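Long-range contacts in putative polyketide synthase (Brevibacillus brevis, PDB 6HP2), which acts as the O-methyltransferase domain of a trans-AT polyketide synthase multienzyme that is probably involved in synthesis of the antibiotic bacillaene: residues D165-I170 with S188-E193; K98-G103 with D158-L163; G194-I199 with F289-A294. All blocks are in the same frame, centred on the assembly; numbering follows the deposited sequence.

In the fold
The three contacts follow one another along the chain, contact 2 closing before contact 1 opens and contact 1 before contact 3. Each reaches the same mixed sheet, in which strands 98-101, 164-170, 194-203 and 284-293 lie side by side in that order. The centre of contact 1 is about 8 Å from that of contact 2 and about 7 Å from that of contact 3, while contacts 2 and 3 are about 14 Å apart. Together they run from the cofactor side of a class I methyltransferase fold to its antiparallel strand. Contacts 1 and 2 both touch S-adenosyl-L-homocysteine at strand ends; contact 3 belongs to the sheet beyond them.

Contact 1: residues D165-I170 with S188-E193. With SAH (S-adenosyl-L-homocysteine), chain B.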
loop_
_atom_site.group_PDB
_atom_site.type_symbol
_atom_site.label_atom_id
_atom_site.label_comp_id
_atom_site.label_asym_id
_atom_site.label_seq_id
_atom_site.Cartn_x
_atom_site.Cartn_y
_atom_site.Cartn_z
ATOM N N ASP A 165 -6.182 -11.140 11.936
ATOM C CA ASP A 165 -6.876 -11.739 10.816
ATOM C C ASP A 165 -6.503 -11.072 9.505
ATOM O O ASP A 165 -6.620 -11.680 8.440
ATOM C CB ASP A 165 -8.374 -11.625 11.065
ATOM C CG ASP A 165 -8.759 -12.174 12.408
ATOM O OD1 ASP A 165 -8.433 -13.366 12.655
ATOM O OD2 ASP A 165 -9.311 -11.382 13.253
ATOM N N MET A 166 -6.091 -9.812 9.549
ATOM C CA MET A 166 -5.698 -9.106 8.343
ATOM C C MET A 166 -4.504 -8.237 8.657
ATOM O O MET A 166 -4.503 -7.543 9.688
ATOM C CB MET A 166 -6.877 -8.266 7.857
ATOM C CG MET A 166 -6.605 -7.519 6.556
ATOM S SD MET A 166 -8.028 -6.447 6.153
ATOM C CE MET A 166 -9.266 -7.668 5.862
ATOM N N ILE A 167 -3.480 -8.290 7.784
ATOM C CA ILE A 167 -2.291 -7.482 7.942
ATOM C C ILE A 167 -2.111 -6.687 6.644
ATOM O O ILE A 167 -2.155 -7.257 5.540
ATOM C CB ILE A 167 -1.055 -8.349 8.252
ATOM C CG1 ILE A 167 -1.234 -9.049 9.557
ATOM C CG2 ILE A 167 0.228 -7.483 8.237
ATOM C CD1 ILE A 167 -0.080 -9.925 10.075
ATOM N N VAL A 168 -1.921 -5.372 6.778
ATOM C CA VAL A 168 -2.025 -4.456 5.665
ATOM C C VAL A 168 -0.709 -3.704 5.563
ATOM O O VAL A 168 -0.233 -3.142 6.569
ATOM C CB VAL A 168 -3.215 -3.498 5.854
ATOM C CG1 VAL A 168 -3.218 -2.463 4.724
ATOM C CG2 VAL A 168 -4.478 -4.249 5.878
ATOM N N GLY A 169 -0.108 -3.713 4.359
ATOM C CA GLY A 169 1.055 -2.856 4.101
ATOM C C GLY A 169 0.940 -2.124 2.786
ATOM O O GLY A 169 1.281 -2.680 1.720
ATOM N N ILE A 170 0.442 -0.894 2.812
ATOM C CA ILE A 170 0.270 -0.144 1.574
ATOM C C ILE A 170 1.500 0.739 1.326
ATOM O O ILE A 170 1.750 1.662 2.102
ATOM C CB ILE A 170 -0.989 0.737 1.647
ATOM C CG1 ILE A 170 -2.233 -0.145 1.778
ATOM C CG2 ILE A 170 -1.092 1.623 0.417
ATOM C CD1 ILE A 170 -3.499 0.620 2.095
ATOM N N SER A 188 4.471 -14.621 11.632
ATOM C CA SER A 188 4.325 -15.008 13.005
ATOM C C SER A 188 3.098 -14.395 13.658
ATOM O O SER A 188 2.634 -14.959 14.632
ATOM C CB SER A 188 5.567 -14.602 13.799
ATOM O OG SER A 188 6.632 -15.475 13.513
ATOM N N SER A 189 2.571 -13.276 13.151
ATOM C CA SER A 189 1.408 -12.616 13.722
ATOM C C SER A 189 0.133 -12.781 12.899
ATOM O O SER A 189 -0.849 -12.047 13.137
ATOM C CB SER A 189 1.677 -11.101 13.894
ATOM O OG SER A 189 2.699 -10.908 14.820
ATOM N N LEU A 190 0.119 -13.682 11.935
ATOM C CA LEU A 190 -1.025 -13.872 11.060
ATOM C C LEU A 190 -1.767 -15.139 11.466
ATOM O O LEU A 190 -1.184 -16.240 11.511
ATOM C CB LEU A 190 -0.590 -13.943 9.604
ATOM C CG LEU A 190 -1.728 -13.943 8.551
ATOM C CD1 LEU A 190 -2.418 -12.684 8.488
ATOM C CD2 LEU A 190 -1.141 -14.352 7.198
ATOM N N ASN A 191 -3.058 -14.993 11.741
ATOM C CA ASN A 191 -3.861 -16.166 12.066
ATOM C C ASN A 191 -3.912 -17.091 10.851
ATOM O O ASN A 191 -3.858 -16.648 9.699
ATOM C CB ASN A 191 -5.260 -15.754 12.484
ATOM C CG ASN A 191 -5.307 -15.194 13.913
ATOM O OD1 ASN A 191 -4.523 -15.583 14.778
ATOM N ND2 ASN A 191 -6.250 -14.297 14.166
ATOM N N GLU A 192 -4.090 -18.393 11.104
ATOM C CA GLU A 192 -3.998 -19.391 10.038
ATOM C C GLU A 192 -4.839 -19.028 8.819
ATOM O O GLU A 192 -4.404 -19.249 7.681
ATOM C CB GLU A 192 -4.439 -20.767 10.558
ATOM C CG GLU A 192 -3.375 -21.531 11.314
ATOM C CD GLU A 192 -2.869 -20.777 12.529
ATOM O OE1 GLU A 192 -3.544 -19.817 12.964
ATOM O OE2 GLU A 192 -1.790 -21.138 13.046
ATOM N N GLU A 193 -6.081 -18.568 9.026
ATOM C CA GLU A 193 -6.973 -18.192 7.919
ATOM C C GLU A 193 -6.869 -16.696 7.552
ATOM O O GLU A 193 -7.726 -16.164 6.829
ATOM C CB GLU A 193 -8.418 -18.547 8.265
ATOM C CG GLU A 193 -8.640 -20.027 8.547
ATOM C CD GLU A 193 -8.452 -20.904 7.321
ATOM O OE1 GLU A 193 -8.276 -20.359 6.211
ATOM O OE2 GLU A 193 -8.484 -22.145 7.471
HETATM N N SAH B . 0.190 3.106 4.390
HETATM C CA SAH B . 0.093 4.554 4.551
HETATM C CB SAH B . 1.460 5.225 4.538
HETATM C CG SAH B . 2.392 4.807 3.415
HETATM S SD SAH B . 3.893 5.831 3.400
HETATM C C SAH B . -0.793 5.082 3.449
HETATM O O SAH B . -1.056 6.282 3.383
HETATM O OXT SAH B . -1.260 4.299 2.629
HETATM C "C5'" SAH B . 5.022 4.612 4.112
HETATM C "C4'" SAH B . 4.736 4.347 5.588
HETATM O "O4'" SAH B . 5.580 3.260 6.027
HETATM C "C3'" SAH B . 5.169 5.553 6.486
HETATM O "O3'" SAH B . 4.115 5.686 7.451
HETATM C "C2'" SAH B . 6.475 5.133 7.159
HETATM O "O2'" SAH B . 6.698 5.684 8.423
HETATM C "C1'" SAH B . 6.260 3.604 7.227
HETATM N N9 SAH B . 7.464 2.792 7.383
HETATM C C8 SAH B . 8.566 2.744 6.578
HETATM N N7 SAH B . 9.425 1.897 7.152
HETATM C C5 SAH B . 8.859 1.369 8.263
HETATM C C6 SAH B . 9.284 0.462 9.227
HETATM N N6 SAH B . 10.451 -0.178 9.188
HETATM N N1 SAH B . 8.434 0.130 10.241
HETATM C C2 SAH B . 7.209 0.755 10.379
HETATM N N3 SAH B . 6.815 1.674 9.439
HETATM C C4 SAH B . 7.642 1.999 8.438
#
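Asp165 and Asn191 bring the two backbones closest, with CA atoms 5.5 Å apart, at a corner in the chain at Asp165 and beside the short strand 190-191. Their side chains carry the polar half of the contact. Asn191 ND2 donates to Asp165 OD1 over 2.8 Å, with an N-H...O angle of 158°. The acceptor lies almost in the plane of the amide, whereas the amide nitrogen stands well above the plane of the carboxylate, the two flat groups being turned 47° against each other. The other oxygen, Asp165 OD2, accepts from the backbone N atoms of Gln97 and Lys98; with three N-H donors the carboxylate is held in its rotation and probably stays ionised.

The apolar half is a meeting of methyl groups. Ile167 sends CG1 out beside its own backbone N and continues extended, so that CD1 reaches 3.9 Å from Leu190 CD1. Leu190 CG lies anti to its backbone N (chi1 -172°), and from there the CD1 branch turns toward the isoleucine. Ile167 CD1 also packs 3.8 Å from Ser189 O, where the chain has just left helix 179-188. At the far end of the strand, Ile170 O accepts a 3.1 Å hydrogen bond from the amino N of S-adenosyl-L-homocysteine, and Ile170 CG2 packs 3.5 Å from the ligand's OXT.

The segments frame a beta-alpha-beta crossover: strand 164-170 leads through helix 179-188 to strand 194-203, its parallel neighbour. Ile167 further touches Leu100 and Phe102, and Leu190 rests on Val196, while Met166, Val168 and Ile170 meet helix 70-88 on the other face of the sheet.

Contact 2: residues K98-G103 with D158-L163. With SAH (S-adenosyl-L-homocysteine), chain B.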
loop_
_atom_site.group_PDB
_atom_site.type_symbol
_atom_site.label_atom_id
_atom_site.label_comp_id
_atom_site.label_asym_id
_atom_site.label_seq_id
_atom_site.Cartn_x
_atom_site.Cartn_y
_atom_site.Cartn_z
ATOM N N LYS A 98 -9.300 -8.482 14.255
ATOM C CA LYS A 98 -8.075 -7.751 14.542
ATOM C C LYS A 98 -7.323 -7.505 13.242
ATOM O O LYS A 98 -7.081 -8.428 12.462
ATOM C CB LYS A 98 -7.154 -8.485 15.516
ATOM C CG LYS A 98 -7.723 -8.547 16.991
ATOM C CD LYS A 98 -6.814 -9.344 17.879
ATOM C CE LYS A 98 -7.257 -9.208 19.343
ATOM N NZ LYS A 98 -6.541 -10.151 20.236
ATOM N N VAL A 99 -6.928 -6.280 13.069
ATOM C CA VAL A 99 -6.259 -5.791 11.875
ATOM C C VAL A 99 -4.980 -5.095 12.308
ATOM O O VAL A 99 -4.974 -4.306 13.265
ATOM C CB VAL A 99 -7.151 -4.810 11.068
ATOM C CG1 VAL A 99 -6.321 -4.204 9.902
ATOM C CG2 VAL A 99 -8.411 -5.569 10.532
ATOM N N LEU A 100 -3.926 -5.310 11.534
ATOM C CA LEU A 100 -2.669 -4.579 11.689
ATOM C C LEU A 100 -2.306 -3.875 10.392
ATOM O O LEU A 100 -2.366 -4.461 9.297
ATOM C CB LEU A 100 -1.510 -5.521 12.126
ATOM C CG LEU A 100 -0.070 -5.042 12.014
ATOM C CD1 LEU A 100 0.173 -4.045 13.139
ATOM C CD2 LEU A 100 0.913 -6.199 12.086
ATOM N N ASP A 101 -1.854 -2.626 10.526
ATOM C CA ASP A 101 -1.280 -1.811 9.434
ATOM C C ASP A 101 0.170 -1.610 9.803
ATOM O O ASP A 101 0.436 -0.856 10.753
ATOM C CB ASP A 101 -2.026 -0.470 9.328
ATOM C CG ASP A 101 -1.499 0.425 8.242
ATOM O OD1 ASP A 101 -0.308 0.306 7.892
ATOM O OD2 ASP A 101 -2.288 1.247 7.688
ATOM N N PHE A 102 1.119 -2.284 9.079
ATOM C CA PHE A 102 2.500 -2.283 9.569
ATOM C C PHE A 102 3.337 -1.098 9.061
ATOM O O PHE A 102 4.538 -1.065 9.315
ATOM C CB PHE A 102 3.209 -3.589 9.294
ATOM C CG PHE A 102 3.350 -3.967 7.864
ATOM C CD1 PHE A 102 4.435 -3.514 7.130
ATOM C CD2 PHE A 102 2.509 -4.935 7.315
ATOM C CE1 PHE A 102 4.665 -3.930 5.810
ATOM C CE2 PHE A 102 2.721 -5.397 6.007
ATOM C CZ PHE A 102 3.816 -4.871 5.223
ATOM N N GLY A 103 2.724 -0.150 8.364
ATOM C CA GLY A 103 3.341 1.152 8.012
ATOM C C GLY A 103 2.204 2.132 7.799
ATOM O O GLY A 103 1.803 2.423 6.655
ATOM N N ASP A 158 10.707 -4.682 15.801
ATOM C CA ASP A 158 9.805 -4.781 16.954
ATOM C C ASP A 158 8.663 -5.750 16.656
ATOM O O ASP A 158 7.906 -5.536 15.708
ATOM C CB ASP A 158 9.249 -3.408 17.290
ATOM C CG ASP A 158 10.353 -2.396 17.659
ATOM O OD1 ASP A 158 11.127 -2.686 18.578
ATOM O OD2 ASP A 158 10.460 -1.357 16.999
ATOM N N ALA A 159 8.511 -6.775 17.492
ATOM C CA ALA A 159 7.495 -7.793 17.253
ATOM C C ALA A 159 6.115 -7.159 17.325
ATOM O O ALA A 159 5.857 -6.323 18.182
ATOM C CB ALA A 159 7.607 -8.923 18.288
ATOM N N PHE A 160 5.259 -7.478 16.369
ATOM C CA PHE A 160 3.879 -7.000 16.420
ATOM C C PHE A 160 3.210 -7.588 17.672
ATOM O O PHE A 160 3.548 -8.701 18.091
ATOM C CB PHE A 160 3.081 -7.407 15.168
ATOM C CG PHE A 160 3.642 -6.956 13.880
ATOM C CD1 PHE A 160 4.039 -5.662 13.687
ATOM C CD2 PHE A 160 3.749 -7.835 12.805
ATOM C CE1 PHE A 160 4.512 -5.281 12.494
ATOM C CE2 PHE A 160 4.251 -7.432 11.628
ATOM C CZ PHE A 160 4.614 -6.151 11.450
ATOM N N PRO A 161 2.364 -6.825 18.365
ATOM C CA PRO A 161 1.962 -7.247 19.707
ATOM C C PRO A 161 0.893 -8.312 19.739
ATOM O O PRO A 161 0.743 -8.942 20.784
ATOM C CB PRO A 161 1.474 -5.949 20.358
ATOM C CG PRO A 161 1.040 -5.116 19.232
ATOM C CD PRO A 161 1.941 -5.455 18.077
ATOM N N ASP A 162 0.187 -8.583 18.645
ATOM C CA ASP A 162 -0.994 -9.453 18.721
ATOM C C ASP A 162 -1.012 -10.412 17.533
ATOM O O ASP A 162 -0.068 -10.501 16.750
ATOM C CB ASP A 162 -2.264 -8.601 18.778
ATOM C CG ASP A 162 -3.360 -9.227 19.638
ATOM O OD1 ASP A 162 -3.408 -10.454 19.760
ATOM O OD2 ASP A 162 -4.182 -8.468 20.170
ATOM N N LEU A 163 -2.096 -11.177 17.425
ATOM C CA LEU A 163 -2.362 -12.036 16.280
ATOM C C LEU A 163 -3.502 -11.415 15.504
ATOM O O LEU A 163 -4.452 -10.903 16.109
ATOM C CB LEU A 163 -2.723 -13.450 16.704
ATOM C CG LEU A 163 -1.585 -14.421 17.038
ATOM C CD1 LEU A 163 -0.878 -14.863 15.766
ATOM C CD2 LEU A 163 -0.597 -13.813 17.994
HETATM N N SAH B . 0.190 3.106 4.390
HETATM C CA SAH B . 0.093 4.554 4.551
HETATM C CB SAH B . 1.460 5.225 4.538
HETATM C CG SAH B . 2.392 4.807 3.415
HETATM S SD SAH B . 3.893 5.831 3.400
HETATM C C SAH B . -0.793 5.082 3.449
HETATM O O SAH B . -1.056 6.282 3.383
HETATM O OXT SAH B . -1.260 4.299 2.629
HETATM C "C5'" SAH B . 5.022 4.612 4.112
HETATM C "C4'" SAH B . 4.736 4.347 5.588
HETATM O "O4'" SAH B . 5.580 3.260 6.027
HETATM C "C3'" SAH B . 5.169 5.553 6.486
HETATM O "O3'" SAH B . 4.115 5.686 7.451
HETATM C "C2'" SAH B . 6.475 5.133 7.159
HETATM O "O2'" SAH B . 6.698 5.684 8.423
HETATM C "C1'" SAH B . 6.260 3.604 7.227
HETATM N N9 SAH B . 7.464 2.792 7.383
HETATM C C8 SAH B . 8.566 2.744 6.578
HETATM N N7 SAH B . 9.425 1.897 7.152
HETATM C C5 SAH B . 8.859 1.369 8.263
HETATM C C6 SAH B . 9.284 0.462 9.227
HETATM N N6 SAH B . 10.451 -0.178 9.188
HETATM N N1 SAH B . 8.434 0.130 10.241
HETATM C C2 SAH B . 7.209 0.755 10.379
HETATM N N3 SAH B . 6.815 1.674 9.439
HETATM C C4 SAH B . 7.642 1.999 8.438
#
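Lys98, Leu100 and Phe102 line one side of the first strand of a Rossmann-like methyltransferase sheet and the start of its glycine-rich cofactor loop, and they meet the loop 158-163, whose part 160-163 runs roughly opposite in direction to 98-102 (154°).

The charged interaction lies at the outer end. The extended Lys98 side chain crosses that of Asp162 at about a right angle and forms a salt bridge, NZ to OD2 2.9 Å, approaching on the syn side but well out of the carboxylate plane. A second bond from Lys98 NZ to Asp162 OD1, at 3.2 Å, is weak. Asp162 OD1 is also met on its anti side by the backbone N of Leu163 (2.8 Å), which helps fix the carboxylate for the lysine, and Lys98 CD lies against Leu163 O.

Apolar contacts fill the buried middle. Leu100 CD2 stands nearly over the centre of the Phe160 ring in a close CH-pi contact, 3.3 Å from the centroid and 11° off the normal. Next to it Phe160 CZ touches Phe102 CB at 3.6 Å. The Phe102 ring itself swings away from Phe160, because CG sits between the backbone N and the carbonyl carbon (chi1 61°), and reaches Leu182 and Ile186 of helix 179-188. Phe160 additionally packs edge-to-face with Phe125.

Polar contacts line the cofactor site. The side-chain oxygen Asp101 OD1 accepts from Gly103 N at 3.1 Å, closing an Asx turn at the strand end. Gly103 O then accepts a 2.9 Å hydrogen bond from the amino N of S-adenosyl-L-homocysteine. Phe102 O, hydrogen-bonded to Ser155 OG, lies 3.4 Å from adenine C2 of the ligand.

Contact 3: residues G194-I199 with F289-A294; sequences GTVLLI and FKLKKA
Val196 pairs with Leu291, and Leu198 with Phe289, in an antiparallel beta ladder that joins strands 194-203 and 284-293 inside the central sheet. The local strand axes come within 4.7 Å at 154°. Both are hydrogen-bonded pairs, each closed by two N-H...O=C bonds; the shortest, Phe289 N to Leu198 O, measures 2.7 Å. Between them Leu197 faces Lys290 as a non-hydrogen-bonded pair.

On one face Val196, Leu198, Phe289 and Leu291 form an apolar patch: Leu291 CD1 packs against Leu198 CD1 at 4.0 Å and also touches Val196 CB. Phe289 turns its ring edge to Leu198 O, while Leu198 reaches on to Phe102.

On the other face Leu197 CD2 lies 3.9 Å from the aliphatic Lys290 CG, and the lysine's NZ runs on to Val86 O. The Lys292 chain turns about its CB-CG bond (chi2 -71°), which carries NZ back to Thr195 OG1 for a 2.8 Å hydrogen bond; that buried oxygen is also hydrogen-bonded to Glu91 OE1. Where the ladder ends, a water donates to Gly194 O (2.6 Å) and accepts from Lys293 N, bridging the parting strands.

With strand 284-293 inserted between 194-203 and 233-240 and antiparallel to both, this pairing gives the reversed strand characteristic of the class I methyltransferase fold.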
loop_
_atom_site.group_PDB
_atom_site.type_symbol
_atom_site.label_atom_id
_atom_site.label_comp_id
_atom_site.label_asym_id
_atom_site.label_seq_id
_atom_site.Cartn_x
_atom_site.Cartn_y
_atom_site.Cartn_z
ATOM N N GLY A 194 -5.890 -16.044 8.019
ATOM C CA GLY A 194 -5.745 -14.615 7.754
ATOM C C GLY A 194 -5.263 -14.237 6.334
ATOM O O GLY A 194 -4.832 -15.055 5.521
ATOM N N THR A 195 -5.337 -12.925 6.043
ATOM C CA THR A 195 -4.888 -12.353 4.787
ATOM C C THR A 195 -3.866 -11.270 5.030
ATOM O O THR A 195 -3.972 -10.506 6.004
ATOM C CB THR A 195 -6.119 -11.772 4.033
ATOM O OG1 THR A 195 -7.100 -12.803 3.880
ATOM C CG2 THR A 195 -5.749 -11.323 2.666
ATOM N N VAL A 196 -2.875 -11.249 4.165
ATOM C CA VAL A 196 -1.960 -10.138 4.040
ATOM C C VAL A 196 -2.309 -9.365 2.765
ATOM O O VAL A 196 -2.324 -9.931 1.671
ATOM C CB VAL A 196 -0.498 -10.584 4.055
ATOM C CG1 VAL A 196 0.408 -9.302 4.095
ATOM C CG2 VAL A 196 -0.271 -11.498 5.181
ATOM N N LEU A 197 -2.494 -8.047 2.894
ATOM C CA LEU A 197 -2.766 -7.165 1.772
ATOM C C LEU A 197 -1.635 -6.143 1.647
ATOM O O LEU A 197 -1.385 -5.334 2.557
ATOM C CB LEU A 197 -4.117 -6.493 1.945
ATOM C CG LEU A 197 -5.322 -7.369 2.050
ATOM C CD1 LEU A 197 -6.581 -6.583 2.478
ATOM C CD2 LEU A 197 -5.579 -8.068 0.736
ATOM N N LEU A 198 -0.978 -6.169 0.507
ATOM C CA LEU A 198 0.084 -5.240 0.207
ATOM C C LEU A 198 -0.183 -4.460 -1.063
ATOM O O LEU A 198 -0.804 -4.950 -2.008
ATOM C CB LEU A 198 1.391 -5.971 0.018
ATOM C CG LEU A 198 1.829 -6.925 1.057
ATOM C CD1 LEU A 198 3.135 -7.607 0.523
ATOM C CD2 LEU A 198 2.113 -6.274 2.346
ATOM N N ILE A 199 0.336 -3.232 -1.072
ATOM C CA ILE A 199 0.544 -2.457 -2.277
ATOM C C ILE A 199 2.033 -2.201 -2.289
ATOM O O ILE A 199 2.546 -1.535 -1.387
ATOM C CB ILE A 199 -0.256 -1.148 -2.322
ATOM C CG1 ILE A 199 -1.770 -1.425 -2.279
ATOM C CG2 ILE A 199 0.097 -0.349 -3.585
ATOM C CD1 ILE A 199 -2.626 -0.251 -2.556
ATOM N N PHE A 289 -1.095 -6.915 -3.825
ATOM C CA PHE A 289 -0.890 -8.308 -3.433
ATOM C C PHE A 289 -1.961 -8.755 -2.438
ATOM O O PHE A 289 -2.159 -8.086 -1.420
ATOM C CB PHE A 289 0.445 -8.557 -2.714
ATOM C CG PHE A 289 1.678 -8.205 -3.489
ATOM C CD1 PHE A 289 1.944 -6.910 -3.846
ATOM C CD2 PHE A 289 2.624 -9.156 -3.721
ATOM C CE1 PHE A 289 3.131 -6.591 -4.487
ATOM C CE2 PHE A 289 3.807 -8.854 -4.407
ATOM C CZ PHE A 289 4.046 -7.573 -4.788
ATOM N N LYS A 290 -2.560 -9.921 -2.679
ATOM C CA LYS A 290 -3.432 -10.585 -1.693
ATOM C C LYS A 290 -2.818 -11.948 -1.377
ATOM O O LYS A 290 -2.755 -12.857 -2.241
ATOM C CB LYS A 290 -4.852 -10.710 -2.206
ATOM C CG LYS A 290 -5.303 -9.445 -2.888
ATOM C CD LYS A 290 -6.849 -9.449 -3.100
ATOM C CE LYS A 290 -7.258 -8.129 -3.708
ATOM N NZ LYS A 290 -8.725 -8.003 -3.847
ATOM N N LEU A 291 -2.358 -12.086 -0.136
ATOM C CA LEU A 291 -1.611 -13.272 0.277
ATOM C C LEU A 291 -2.389 -14.047 1.344
ATOM O O LEU A 291 -3.072 -13.453 2.199
ATOM C CB LEU A 291 -0.228 -12.899 0.863
ATOM C CG LEU A 291 0.565 -11.820 0.113
ATOM C CD1 LEU A 291 1.806 -11.409 0.898
ATOM C CD2 LEU A 291 0.982 -12.337 -1.250
ATOM N N LYS A 292 -2.147 -15.350 1.361
ATOM C CA LYS A 292 -2.695 -16.285 2.323
ATOM C C LYS A 292 -1.536 -17.081 2.878
ATOM O O LYS A 292 -0.484 -17.211 2.234
ATOM C CB LYS A 292 -3.748 -17.213 1.664
ATOM C CG LYS A 292 -4.938 -16.494 1.091
ATOM C CD LYS A 292 -5.850 -15.919 2.172
ATOM C CE LYS A 292 -7.002 -15.123 1.565
ATOM N NZ LYS A 292 -8.156 -14.992 2.515
ATOM N N LYS A 293 -1.777 -17.708 4.031
ATOM C CA LYS A 293 -0.799 -18.619 4.622
ATOM C C LYS A 293 -1.015 -20.042 4.132
ATOM O O LYS A 293 -2.143 -20.533 4.089
ATOM C CB LYS A 293 -0.900 -18.592 6.126
ATOM C CG LYS A 293 0.402 -18.518 6.885
ATOM C CD LYS A 293 0.098 -18.155 8.367
ATOM C CE LYS A 293 1.357 -18.167 9.233
ATOM N NZ LYS A 293 1.009 -17.979 10.673
ATOM N N ALA A 294 0.075 -20.712 3.778
ATOM C CA ALA A 294 0.035 -22.078 3.223
ATOM C C ALA A 294 1.033 -22.963 3.960
ATOM O O ALA A 294 1.899 -23.622 3.349
ATOM C CB ALA A 294 0.297 -22.083 1.726
HETATM O O HOH W 1 -4.151 -17.597 5.479
#